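Local coordinates for protein xylulokinase (Brucella ovis, PDB 5VM1) that probably phosphorylates D-xylulose at the expense of ATP, giving D-xylulose 5-phosphate, as a member of the FGGY family of carbohydrate kinases, at residues F338-S343 and A379-D384; D97-P102 and K162-L167; P122-I127 and A199-G204; C249-V254 and H258-L263. All blocks are in the same frame, centred on the assembly; numbering follows the deposited sequence.

Contact 1 of 4, residues F338-S343 and A379-D384; sequences FLPYLS and AFAIRD
Pro340 and Ala381 make the close-packed half of this contact. CB of Pro340 is directed at the helix that contains 379-384, and CG of Pro340 lies 4.2 Å from CB of Ala381. This is a small van der Waals touch between two buried apolar groups. The backbones stay well apart, with 7.8 Å between the CA atoms of Pro340 and Ala381.

The other half is looser and runs through a water. Tyr341 and Asp384 do not bond directly, since Tyr341 OH and Asp384 OD2 are 4.3 Å apart. One water fills the gap. It donates to Asp384 OD2 at 2.9 Å and also hydrogen-bonds to Tyr341 OH. The water sits at the edge of the tyrosine ring, in its plane. Tyr341 CG stands anti to its carbonyl carbon (chi1 -53°), and this turn carries the hydroxyl back toward the helix although CB does not point there. The other carboxylate oxygen, Asp384 OD1, hydrogen-bonds to Tyr477 OH, so both oxygens of this buried group have partners.

The contact joins strand 337-339 and the chain that follows it to helix 367-390, in the C-terminal family region. Helix 470-488 closes over both segments: its Tyr480 touches Leu339, Pro340, Tyr341 and Ala381. Ile301 of strand 295-301 also packs on Ala381 and Ile382.

Contact 2 of 4, residues D97-P102 and K162-L167; sequences DRVLRP and KDYLRL
Asp97 and Leu167 mark the nearest approach of the two backbones, with their CA atoms 9.1 Å apart, so the irregular loop 97-102 and helix 161-170 meet through side chains alone. Val99 meets Tyr164. The CG2 branch of Val99 does the touching, 3.8 Å from Tyr164 OH and 3.9 Å from Tyr164 CE1. It comes to the hydroxyl end of the ring at a slant. Tyr164 CG lies anti to the backbone N (chi1 -177°), and the ring thereby reaches out to the loop. Pro53, Trp56 and Ile57 of helix 53-70 also pack on Tyr164.

Asp97 and Leu167 form the second touch. The leucine methyls lie beside the carboxylate, with Leu167 CD1 4.1 Å from Asp97 OD2. Asp97 OD1 hydrogen-bonds to Tyr173 OH.

The helix belongs to the N-terminal part of an actin-like ATPase fold. Another side of it carries a salt-bridge network. Asp163 OD1 takes bonds from Lys162 NZ at 2.9 Å and Arg166 NH1 at 3.1 Å, from opposite faces of the carboxylate plane. The lysine arrives on the syn side and the arginine on the anti side. Asp163 OD2 bonds to Ser175 OG, and with both oxygens held the carboxylate probably turns little. Lys162 also pairs with Asp176 and Asp179. Arg166 also hydrogen-bonds to the carbonyl oxygens of Ala238 and Gly239 on strand 236-242, which ties the helix to the sheet. On the loop side, Leu93 of strand 91-93 packs on Val99, Tyr164 and Leu167.

Contact 3 of 4, residues P122-I127 and A199-G204; sequences PAFRAI and AKTGLG
Lys200 reaches across to Ala123 and Phe124, and its chain is the main part of the second segment's share. Its CB starts beside the far end of the phenylalanine ring, 4.5 Å from Phe124 CZ. CG stands anti to the carbonyl carbon (chi1 -67°), and beyond it the chain is extended. Lys200 CG lies farther from the ring than CB does. CD makes the closest approach to the aromatic side chain, 4.2 Å from Phe124 CE2, and comes to it at a slant. CE has passed the ring and is 4.5 Å from Ala123 CB. The tip, NZ, lies beside the same methyl. Its charge is met by a salt bridge to Asp121, just before the first segment, with a long, weak ion pair to Glu196.

Thr201 takes the edge of the Phe124 ring. Its methyl CG2 lies near the ring plane, 4.3 Å from Phe124 CZ. Thr201 OG1 is turned to other partners, Trp185 NE1 and Leu198 O. Next to it, the helix ends in a Schellman motif, with Gly202 at positive phi (93°).

The contact joins helix 122-128 to the C-terminal end of helix 195-200, in the N-terminal family region. Ile127 and Phe124 also pack on Leu197 of helix 195-200. Val142 of helix 137-147 touches Thr201, and Leu141 touches Leu203.

Contact 4 of 4, residues C249-V254 and H258-L263; sequences CGMGTV and HAFVSL
The inverse gamma turn centred on Thr253 follows helix 243-251 and faces strand 259-263, so the chain meets itself across a link of three residues. The backbones come nearest at Thr253 and His258, with 5.5 Å between their CA atoms. Thr253 CG2 packs against the chain as it enters the strand, 3.7 Å from Ala259 N and 4.1 Å from His258 CB.

Phe260 meets Met251 at the helix end and Thr253 in the turn after it. Its CG sits between backbone N and carbonyl carbon (chi1 75°), which brings the ring over toward the first segment. Thr253 OG1 lies at the ring edge, in its plane, 3.8 Å from Phe260 CD2. Met251 CE lies over one face, offset toward the rim and 4.2 Å from Phe260 CD2. The helix is left at Gly252, where phi is positive (82°).

The strand is an inner one of the C-terminal sheet, antiparallel to 267-273 and parallel to 399-402. Phe270 of the first neighbour lies nearly parallel to the Phe260 ring. Val402 of the second touches Met251, and Ala248 of helix 243-251 touches both Thr253 and Phe260.

How the contacts relate
Contacts 1 and 4 are joined directly: Ile382 CD1 lies 3.8 Å from both Val261 CG2 and Leu263 CD2, so helix 367-390 packs on strand 259-263. Contact 4 is the one near the predicted catalytic region. The side chain of Phe260 is about 9 Å from that of Asp243, the predicted proton acceptor, and about 10 Å from that of Met87, a predicted substrate-binding residue. Contacts 2 and 3 both lie in the N-terminal part of the chain, where their segments alternate in sequence. Their nearest atoms are about 9 Å apart. Contact 1 lies across the chain's centre from contact 2, with about 37 Å between their centres.

Contact 1 of 4, residues F338-S343 and A379-D384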
loop_
_atom_site.group_PDB
_atom_site.type_symbol
_atom_site.label_atom_id
_atom_site.label_comp_id
_atom_site.label_asym_id
_atom_site.label_seq_id
_atom_site.Cartn_x
_atom_site.Cartn_y
_atom_site.Cartn_z
ATOM N N PHE A 338 6.926 -25.041 -1.735
ATOM C CA PHE A 338 7.158 -24.111 -0.630
ATOM C C PHE A 338 5.858 -23.370 -0.317
ATOM O O PHE A 338 5.238 -22.782 -1.213
ATOM C CB PHE A 338 8.279 -23.127 -0.964
ATOM C CG PHE A 338 8.549 -22.115 0.103
ATOM C CD1 PHE A 338 9.170 -22.470 1.280
ATOM C CD2 PHE A 338 8.194 -20.804 -0.074
ATOM C CE1 PHE A 338 9.427 -21.531 2.271
ATOM C CE2 PHE A 338 8.448 -19.861 0.905
ATOM C CZ PHE A 338 9.067 -20.226 2.074
ATOM N N LEU A 339 5.399 -23.478 0.927
ATOM C CA LEU A 339 4.323 -22.619 1.407
ATOM C C LEU A 339 4.921 -21.391 2.091
ATOM O O LEU A 339 5.613 -21.545 3.104
ATOM C CB LEU A 339 3.429 -23.364 2.378
ATOM C CG LEU A 339 2.477 -24.453 1.930
ATOM C CD1 LEU A 339 1.486 -24.606 3.065
ATOM C CD2 LEU A 339 1.762 -24.126 0.652
ATOM N N PRO A 340 4.685 -20.162 1.589
ATOM C CA PRO A 340 5.399 -18.989 2.129
ATOM C C PRO A 340 4.773 -18.370 3.376
ATOM O O PRO A 340 4.853 -17.154 3.565
ATOM C CB PRO A 340 5.368 -18.000 0.959
ATOM C CG PRO A 340 4.134 -18.343 0.216
ATOM C CD PRO A 340 3.892 -19.823 0.390
ATOM N N TYR A 341 4.134 -19.175 4.220
ATOM C CA TYR A 341 3.349 -18.665 5.345
ATOM C C TYR A 341 4.197 -18.466 6.597
ATOM O O TYR A 341 3.758 -18.827 7.705
ATOM C CB TYR A 341 2.179 -19.603 5.630
ATOM C CG TYR A 341 1.305 -19.920 4.424
ATOM C CD1 TYR A 341 1.082 -18.961 3.422
ATOM C CD2 TYR A 341 0.702 -21.184 4.277
ATOM C CE1 TYR A 341 0.291 -19.250 2.304
ATOM C CE2 TYR A 341 -0.117 -21.480 3.175
ATOM C CZ TYR A 341 -0.314 -20.505 2.191
ATOM O OH TYR A 341 -1.118 -20.764 1.094
ATOM N N LEU A 342 5.398 -17.882 6.460
ATOM C CA LEU A 342 6.305 -17.711 7.600
ATOM C C LEU A 342 5.710 -16.854 8.713
ATOM O O LEU A 342 6.138 -16.978 9.872
ATOM C CB LEU A 342 7.617 -17.072 7.139
ATOM C CG LEU A 342 8.323 -17.853 6.026
ATOM C CD1 LEU A 342 9.373 -16.978 5.421
ATOM C CD2 LEU A 342 8.915 -19.156 6.520
ATOM N N SER A 343 4.716 -16.011 8.388
ATOM C CA SER A 343 4.065 -15.104 9.327
ATOM C C SER A 343 2.572 -15.334 9.369
ATOM O O SER A 343 1.817 -14.393 9.623
ATOM C CB SER A 343 4.320 -13.643 8.968
ATOM O OG SER A 343 5.698 -13.381 8.820
ATOM N N ALA A 379 4.654 -17.380 -6.233
ATOM C CA ALA A 379 3.817 -17.256 -7.426
ATOM C C ALA A 379 2.446 -17.896 -7.207
ATOM O O ALA A 379 1.418 -17.301 -7.550
ATOM C CB ALA A 379 4.510 -17.890 -8.628
ATOM N N PHE A 380 2.415 -19.094 -6.597
ATOM C CA PHE A 380 1.149 -19.767 -6.311
ATOM C C PHE A 380 0.289 -18.993 -5.313
ATOM O O PHE A 380 -0.940 -18.924 -5.468
ATOM C CB PHE A 380 1.419 -21.182 -5.792
ATOM C CG PHE A 380 2.045 -22.070 -6.795
ATOM C CD1 PHE A 380 1.673 -21.974 -8.113
ATOM C CD2 PHE A 380 3.027 -22.982 -6.437
ATOM C CE1 PHE A 380 2.252 -22.781 -9.070
ATOM C CE2 PHE A 380 3.619 -23.785 -7.385
ATOM C CZ PHE A 380 3.236 -23.683 -8.706
ATOM N N ALA A 381 0.907 -18.369 -4.311
ATOM C CA ALA A 381 0.143 -17.489 -3.425
ATOM C C ALA A 381 -0.474 -16.330 -4.197
ATOM O O ALA A 381 -1.624 -15.961 -3.953
ATOM C CB ALA A 381 1.031 -16.953 -2.305
ATOM N N ILE A 382 0.274 -15.735 -5.129
ATOM C CA ILE A 382 -0.315 -14.707 -5.987
ATOM C C ILE A 382 -1.495 -15.279 -6.774
ATOM O O ILE A 382 -2.532 -14.633 -6.916
ATOM C CB ILE A 382 0.753 -14.115 -6.928
ATOM C CG1 ILE A 382 1.845 -13.404 -6.132
ATOM C CG2 ILE A 382 0.116 -13.124 -7.900
ATOM C CD1 ILE A 382 3.010 -13.033 -6.955
ATOM N N ARG A 383 -1.371 -16.501 -7.279
ATOM C CA ARG A 383 -2.493 -17.106 -7.993
ATOM C C ARG A 383 -3.671 -17.362 -7.054
ATOM O O ARG A 383 -4.833 -17.262 -7.464
ATOM C CB ARG A 383 -2.016 -18.367 -8.735
ATOM C CG ARG A 383 -2.816 -19.591 -8.583
ATOM C CD ARG A 383 -3.469 -20.010 -9.856
ATOM N NE ARG A 383 -2.706 -20.927 -10.713
ATOM C CZ ARG A 383 -3.285 -21.904 -11.424
ATOM N NH1 ARG A 383 -2.567 -22.702 -12.212
ATOM N NH2 ARG A 383 -4.600 -22.099 -11.320
ATOM N N ASP A 384 -3.395 -17.716 -5.798
ATOM C CA ASP A 384 -4.467 -17.753 -4.812
ATOM C C ASP A 384 -5.109 -16.375 -4.639
ATOM O O ASP A 384 -6.334 -16.261 -4.473
ATOM C CB ASP A 384 -3.963 -18.300 -3.471
ATOM C CG ASP A 384 -4.102 -19.800 -3.372
ATOM O OD1 ASP A 384 -4.875 -20.376 -4.183
ATOM O OD2 ASP A 384 -3.507 -20.406 -2.447
HETATM O O HOH W 1 -1.489 -19.207 -0.783
#

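Contact 2 of 4, residues D97-P102 and K162-L167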
loop_
_atom_site.group_PDB
_atom_site.type_symbol
_atom_site.label_atom_id
_atom_site.label_comp_id
_atom_site.label_asym_id
_atom_site.label_seq_id
_atom_site.Cartn_x
_atom_site.Cartn_y
_atom_site.Cartn_z
ATOM N N ASP A 97 -4.748 21.510 18.219
ATOM C CA ASP A 97 -3.971 20.798 17.214
ATOM C C ASP A 97 -2.636 20.278 17.724
ATOM O O ASP A 97 -1.775 19.913 16.903
ATOM C CB ASP A 97 -3.706 21.666 15.990
ATOM C CG ASP A 97 -4.956 21.984 15.247
ATOM O OD1 ASP A 97 -5.969 21.288 15.466
ATOM O OD2 ASP A 97 -4.910 22.888 14.406
ATOM N N ARG A 98 -2.415 20.249 19.043
ATOM C CA ARG A 98 -1.198 19.649 19.581
ATOM C C ARG A 98 -1.272 18.119 19.529
ATOM O O ARG A 98 -2.335 17.517 19.746
ATOM C CB ARG A 98 -0.960 20.102 21.025
ATOM C CG ARG A 98 -0.455 21.514 21.156
ATOM C CD ARG A 98 -0.042 21.826 22.582
ATOM N NE ARG A 98 -1.017 22.671 23.277
ATOM C CZ ARG A 98 -1.789 22.260 24.282
ATOM N NH1 ARG A 98 -1.701 21.012 24.725
ATOM N NH2 ARG A 98 -2.641 23.100 24.852
ATOM N N VAL A 99 -0.123 17.490 19.282
ATOM C CA VAL A 99 -0.064 16.043 19.151
ATOM C C VAL A 99 -0.117 15.453 20.545
ATOM O O VAL A 99 0.744 15.741 21.377
ATOM C CB VAL A 99 1.204 15.592 18.418
ATOM C CG1 VAL A 99 1.311 14.080 18.455
ATOM C CG2 VAL A 99 1.163 16.063 16.971
ATOM N N LEU A 100 -1.137 14.638 20.801
ATOM C CA LEU A 100 -1.342 14.119 22.139
ATOM C C LEU A 100 -0.398 12.960 22.433
ATOM O O LEU A 100 0.025 12.761 23.580
ATOM C CB LEU A 100 -2.787 13.676 22.298
ATOM C CG LEU A 100 -3.822 14.786 22.439
ATOM C CD1 LEU A 100 -5.176 14.278 22.001
ATOM C CD2 LEU A 100 -3.867 15.256 23.853
ATOM N N ARG A 101 -0.079 12.173 21.425
ATOM C CA ARG A 101 0.800 11.030 21.596
ATOM C C ARG A 101 1.388 10.708 20.237
ATOM O O ARG A 101 0.822 11.113 19.208
ATOM C CB ARG A 101 0.029 9.829 22.154
ATOM C CG ARG A 101 -0.859 9.219 21.113
ATOM C CD ARG A 101 -1.425 7.929 21.553
ATOM N NE ARG A 101 -0.560 7.130 22.416
ATOM C CZ ARG A 101 0.581 6.535 22.075
ATOM N NH1 ARG A 101 1.107 6.648 20.863
ATOM N NH2 ARG A 101 1.195 5.802 22.981
ATOM N N PRO A 102 2.526 10.022 20.190
ATOM C CA PRO A 102 3.083 9.662 18.883
ATOM C C PRO A 102 2.076 8.887 18.041
ATOM O O PRO A 102 1.202 8.179 18.552
ATOM C CB PRO A 102 4.323 8.821 19.230
ATOM C CG PRO A 102 4.325 8.691 20.700
ATOM C CD PRO A 102 3.472 9.754 21.275
ATOM N N LYS A 162 -0.567 11.567 6.197
ATOM C CA LYS A 162 -0.478 12.559 5.130
ATOM C C LYS A 162 -1.413 13.732 5.393
ATOM O O LYS A 162 -1.161 14.844 4.915
ATOM C CB LYS A 162 -0.757 11.939 3.755
ATOM C CG LYS A 162 -2.210 11.865 3.365
ATOM C CD LYS A 162 -2.352 11.509 1.908
ATOM C CE LYS A 162 -3.810 11.558 1.476
ATOM N NZ LYS A 162 -4.757 11.163 2.572
ATOM N N ASP A 163 -2.511 13.487 6.119
ATOM C CA ASP A 163 -3.457 14.539 6.452
ATOM C C ASP A 163 -2.955 15.432 7.595
ATOM O O ASP A 163 -3.411 16.570 7.723
ATOM C CB ASP A 163 -4.830 13.924 6.743
ATOM C CG ASP A 163 -5.365 13.054 5.568
ATOM O OD1 ASP A 163 -5.140 13.389 4.376
ATOM O OD2 ASP A 163 -6.051 12.043 5.838
ATOM N N TYR A 164 -2.079 14.931 8.470
ATOM C CA TYR A 164 -1.397 15.829 9.403
ATOM C C TYR A 164 -0.421 16.726 8.659
ATOM O O TYR A 164 -0.169 17.874 9.059
ATOM C CB TYR A 164 -0.634 15.063 10.489
ATOM C CG TYR A 164 0.021 15.998 11.496
ATOM C CD1 TYR A 164 -0.704 16.503 12.579
ATOM C CD2 TYR A 164 1.337 16.400 11.355
ATOM C CE1 TYR A 164 -0.123 17.372 13.501
ATOM C CE2 TYR A 164 1.940 17.278 12.285
ATOM C CZ TYR A 164 1.204 17.761 13.349
ATOM O OH TYR A 164 1.777 18.625 14.266
ATOM N N LEU A 165 0.244 16.163 7.658
ATOM C CA LEU A 165 1.107 16.970 6.826
ATOM C C LEU A 165 0.295 18.045 6.096
ATOM O O LEU A 165 0.740 19.193 5.974
ATOM C CB LEU A 165 1.877 16.052 5.881
ATOM C CG LEU A 165 3.195 16.573 5.301
ATOM C CD1 LEU A 165 4.273 16.815 6.355
ATOM C CD2 LEU A 165 3.670 15.597 4.257
ATOM N N ARG A 166 -0.914 17.698 5.632
ATOM C CA ARG A 166 -1.773 18.681 4.981
ATOM C C ARG A 166 -2.204 19.764 5.964
ATOM O O ARG A 166 -2.430 20.917 5.565
ATOM C CB ARG A 166 -3.000 18.004 4.350
ATOM C CG ARG A 166 -3.968 18.980 3.626
ATOM C CD ARG A 166 -5.432 18.575 3.757
ATOM N NE ARG A 166 -5.600 17.166 3.407
ATOM C CZ ARG A 166 -5.509 16.660 2.175
ATOM N NH1 ARG A 166 -5.667 15.351 1.994
ATOM N NH2 ARG A 166 -5.272 17.440 1.126
ATOM N N LEU A 167 -2.381 19.397 7.240
ATOM C CA LEU A 167 -2.738 20.382 8.253
ATOM C C LEU A 167 -1.632 21.405 8.408
ATOM O O LEU A 167 -1.896 22.607 8.520
ATOM C CB LEU A 167 -2.993 19.698 9.593
ATOM C CG LEU A 167 -3.325 20.595 10.784
ATOM C CD1 LEU A 167 -4.631 21.351 10.576
ATOM C CD2 LEU A 167 -3.356 19.782 12.058
#

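Contact 3 of 4, residues P122-I127 and A199-G204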
loop_
_atom_site.group_PDB
_atom_site.type_symbol
_atom_site.label_atom_id
_atom_site.label_comp_id
_atom_site.label_asym_id
_atom_site.label_seq_id
_atom_site.Cartn_x
_atom_site.Cartn_y
_atom_site.Cartn_z
ATOM N N PRO A 122 -20.498 -7.625 13.394
ATOM C CA PRO A 122 -20.800 -7.709 11.957
ATOM C C PRO A 122 -20.996 -6.356 11.265
ATOM O O PRO A 122 -21.018 -6.314 10.023
ATOM C CB PRO A 122 -22.084 -8.562 11.919
ATOM C CG PRO A 122 -22.641 -8.476 13.259
ATOM C CD PRO A 122 -21.481 -8.375 14.189
ATOM N N ALA A 123 -21.129 -5.256 12.014
ATOM C CA ALA A 123 -21.292 -3.955 11.375
ATOM C C ALA A 123 -20.030 -3.548 10.608
ATOM O O ALA A 123 -20.113 -2.917 9.545
ATOM C CB ALA A 123 -21.652 -2.906 12.428
ATOM N N PHE A 124 -18.859 -3.943 11.102
ATOM C CA PHE A 124 -17.623 -3.453 10.517
ATOM C C PHE A 124 -17.355 -4.042 9.132
ATOM O O PHE A 124 -16.904 -3.317 8.234
ATOM C CB PHE A 124 -16.471 -3.706 11.471
ATOM C CG PHE A 124 -16.357 -2.682 12.544
ATOM C CD1 PHE A 124 -15.686 -1.489 12.310
ATOM C CD2 PHE A 124 -16.934 -2.899 13.790
ATOM C CE1 PHE A 124 -15.560 -0.537 13.312
ATOM C CE2 PHE A 124 -16.833 -1.957 14.794
ATOM C CZ PHE A 124 -16.133 -0.769 14.556
ATOM N N ARG A 125 -17.570 -5.347 8.918
ATOM C CA ARG A 125 -17.366 -5.777 7.531
ATOM C C ARG A 125 -18.492 -5.332 6.625
ATOM O O ARG A 125 -18.264 -5.131 5.425
ATOM C CB ARG A 125 -17.182 -7.274 7.373
ATOM C CG ARG A 125 -18.324 -8.119 7.774
ATOM C CD ARG A 125 -17.759 -9.018 8.809
ATOM N NE ARG A 125 -16.424 -8.531 9.135
ATOM C CZ ARG A 125 -15.322 -9.182 8.847
ATOM N NH1 ARG A 125 -15.411 -10.348 8.241
ATOM N NH2 ARG A 125 -14.160 -8.654 9.172
ATOM N N ALA A 126 -19.709 -5.214 7.162
ATOM C CA ALA A 126 -20.823 -4.766 6.344
ATOM C C ALA A 126 -20.621 -3.322 5.898
ATOM O O ALA A 126 -20.851 -2.988 4.730
ATOM C CB ALA A 126 -22.118 -4.944 7.113
ATOM N N ILE A 127 -20.145 -2.459 6.790
ATOM C CA ILE A 127 -19.995 -1.047 6.453
ATOM C C ILE A 127 -18.636 -0.752 5.810
ATOM O O ILE A 127 -18.549 0.026 4.857
ATOM C CB ILE A 127 -20.252 -0.181 7.705
ATOM C CG1 ILE A 127 -21.693 -0.414 8.193
ATOM C CG2 ILE A 127 -20.047 1.285 7.401
ATOM C CD1 ILE A 127 -22.122 0.418 9.413
ATOM N N ALA A 199 -19.303 5.872 16.728
ATOM C CA ALA A 199 -19.829 5.766 18.086
ATOM C C ALA A 199 -19.316 4.526 18.819
ATOM O O ALA A 199 -19.110 4.569 20.040
ATOM C CB ALA A 199 -21.347 5.743 18.042
ATOM N N LYS A 200 -19.084 3.426 18.092
ATOM C CA LYS A 200 -18.652 2.170 18.695
ATOM C C LYS A 200 -17.208 2.220 19.182
ATOM O O LYS A 200 -16.795 1.367 19.978
ATOM C CB LYS A 200 -18.802 1.047 17.654
ATOM C CG LYS A 200 -20.235 0.761 17.283
ATOM C CD LYS A 200 -20.428 -0.382 16.303
ATOM C CE LYS A 200 -21.823 -0.951 16.485
ATOM N NZ LYS A 200 -22.106 -2.074 15.588
ATOM N N THR A 201 -16.438 3.211 18.752
ATOM C CA THR A 201 -15.074 3.380 19.216
ATOM C C THR A 201 -14.929 4.620 20.077
ATOM O O THR A 201 -13.811 4.945 20.494
ATOM C CB THR A 201 -14.113 3.440 18.030
ATOM O OG1 THR A 201 -14.278 4.676 17.328
ATOM C CG2 THR A 201 -14.457 2.297 17.065
ATOM N N GLY A 202 -16.030 5.325 20.329
ATOM C CA GLY A 202 -16.060 6.417 21.272
ATOM C C GLY A 202 -15.824 7.778 20.684
ATOM O O GLY A 202 -15.420 8.687 21.418
ATOM N N LEU A 203 -16.070 7.958 19.390
ATOM C CA LEU A 203 -15.801 9.220 18.731
ATOM C C LEU A 203 -17.025 9.646 17.932
ATOM O O LEU A 203 -17.977 8.885 17.725
ATOM C CB LEU A 203 -14.585 9.125 17.807
ATOM C CG LEU A 203 -13.228 8.668 18.329
ATOM C CD1 LEU A 203 -12.333 8.392 17.132
ATOM C CD2 LEU A 203 -12.625 9.699 19.244
ATOM N N GLY A 204 -16.987 10.892 17.460
ATOM C CA GLY A 204 -18.038 11.439 16.644
ATOM C C GLY A 204 -17.430 11.916 15.343
ATOM O O GLY A 204 -16.210 11.954 15.192
#

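Contact 4 of 4, residues C249-V254 and H258-L263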
loop_
_atom_site.group_PDB
_atom_site.type_symbol
_atom_site.label_atom_id
_atom_site.label_comp_id
_atom_site.label_asym_id
_atom_site.label_seq_id
_atom_site.Cartn_x
_atom_site.Cartn_y
_atom_site.Cartn_z
ATOM N N CYS A 249 -2.001 5.286 -8.847
ATOM C CA CYS A 249 -2.102 6.466 -9.708
ATOM C C CYS A 249 -0.796 6.737 -10.427
ATOM O O CYS A 249 -0.798 7.142 -11.588
ATOM C CB CYS A 249 -2.493 7.706 -8.909
ATOM S SG CYS A 249 -4.193 7.770 -8.350
ATOM N N GLY A 250 0.336 6.508 -9.761
ATOM C CA GLY A 250 1.612 6.649 -10.442
ATOM C C GLY A 250 1.806 5.619 -11.536
ATOM O O GLY A 250 2.476 5.886 -12.534
ATOM N N MET A 251 1.219 4.438 -11.371
ATOM C CA MET A 251 1.397 3.339 -12.303
ATOM C C MET A 251 0.360 3.298 -13.413
ATOM O O MET A 251 0.530 2.517 -14.355
ATOM C CB MET A 251 1.316 2.013 -11.560
ATOM C CG MET A 251 2.035 0.913 -12.285
ATOM S SD MET A 251 3.665 0.887 -11.583
ATOM C CE MET A 251 3.106 0.586 -9.874
ATOM N N GLY A 252 -0.692 4.114 -13.345
ATOM C CA GLY A 252 -1.783 4.017 -14.295
ATOM C C GLY A 252 -2.796 2.939 -13.979
ATOM O O GLY A 252 -3.615 2.602 -14.847
ATOM N N THR A 253 -2.780 2.387 -12.768
ATOM C CA THR A 253 -3.710 1.324 -12.407
ATOM C C THR A 253 -4.982 1.927 -11.800
ATOM O O THR A 253 -5.197 1.930 -10.593
ATOM C CB THR A 253 -3.042 0.355 -11.450
ATOM O OG1 THR A 253 -1.739 0.057 -11.942
ATOM C CG2 THR A 253 -3.843 -0.907 -11.372
ATOM N N VAL A 254 -5.822 2.476 -12.674
ATOM C CA VAL A 254 -7.033 3.157 -12.233
ATOM C C VAL A 254 -8.274 2.683 -12.996
ATOM O O VAL A 254 -9.407 2.957 -12.579
ATOM C CB VAL A 254 -6.853 4.679 -12.353
ATOM C CG1 VAL A 254 -5.732 5.144 -11.469
ATOM C CG2 VAL A 254 -6.557 5.049 -13.778
ATOM N N HIS A 258 -7.517 -3.478 -14.449
ATOM C CA HIS A 258 -6.091 -3.207 -14.464
ATOM C C HIS A 258 -5.493 -3.479 -13.097
ATOM O O HIS A 258 -6.055 -3.085 -12.070
ATOM C CB HIS A 258 -5.829 -1.767 -14.884
ATOM C CG HIS A 258 -6.005 -1.542 -16.351
ATOM N ND1 HIS A 258 -4.984 -1.087 -17.160
ATOM C CD2 HIS A 258 -7.076 -1.726 -17.159
ATOM C CE1 HIS A 258 -5.421 -0.998 -18.403
ATOM N NE2 HIS A 258 -6.687 -1.377 -18.428
ATOM N N ALA A 259 -4.347 -4.158 -13.082
ATOM C CA ALA A 259 -3.774 -4.613 -11.828
ATOM C C ALA A 259 -2.255 -4.511 -11.837
ATOM O O ALA A 259 -1.602 -4.597 -12.879
ATOM C CB ALA A 259 -4.213 -6.052 -11.513
ATOM N N PHE A 260 -1.694 -4.306 -10.651
ATOM C CA PHE A 260 -0.269 -4.457 -10.468
ATOM C C PHE A 260 -0.003 -5.421 -9.323
ATOM O O PHE A 260 -0.755 -5.488 -8.348
ATOM C CB PHE A 260 0.442 -3.110 -10.229
ATOM C CG PHE A 260 0.242 -2.514 -8.847
ATOM C CD1 PHE A 260 0.863 -3.053 -7.727
ATOM C CD2 PHE A 260 -0.472 -1.328 -8.689
ATOM C CE1 PHE A 260 0.696 -2.479 -6.467
ATOM C CE2 PHE A 260 -0.629 -0.736 -7.439
ATOM C CZ PHE A 260 -0.042 -1.306 -6.324
ATOM N N VAL A 261 1.103 -6.144 -9.438
ATOM C CA VAL A 261 1.594 -7.012 -8.376
ATOM C C VAL A 261 2.933 -6.463 -7.908
ATOM O O VAL A 261 3.820 -6.177 -8.719
ATOM C CB VAL A 261 1.727 -8.481 -8.830
ATOM C CG1 VAL A 261 2.602 -8.609 -10.083
ATOM C CG2 VAL A 261 2.222 -9.360 -7.669
ATOM N N SER A 262 3.063 -6.302 -6.611
ATOM C CA SER A 262 4.244 -5.735 -5.979
ATOM C C SER A 262 5.000 -6.840 -5.245
ATOM O O SER A 262 4.491 -7.410 -4.275
ATOM C CB SER A 262 3.836 -4.624 -5.024
ATOM O OG SER A 262 4.941 -4.226 -4.250
ATOM N N LEU A 263 6.202 -7.160 -5.715
ATOM C CA LEU A 263 7.017 -8.177 -5.059
ATOM C C LEU A 263 7.947 -7.516 -4.055
ATOM O O LEU A 263 9.167 -7.658 -4.103
ATOM C CB LEU A 263 7.803 -8.991 -6.076
ATOM C CG LEU A 263 6.869 -9.778 -6.993
ATOM C CD1 LEU A 263 7.652 -10.407 -8.097
ATOM C CD2 LEU A 263 6.071 -10.815 -6.233
#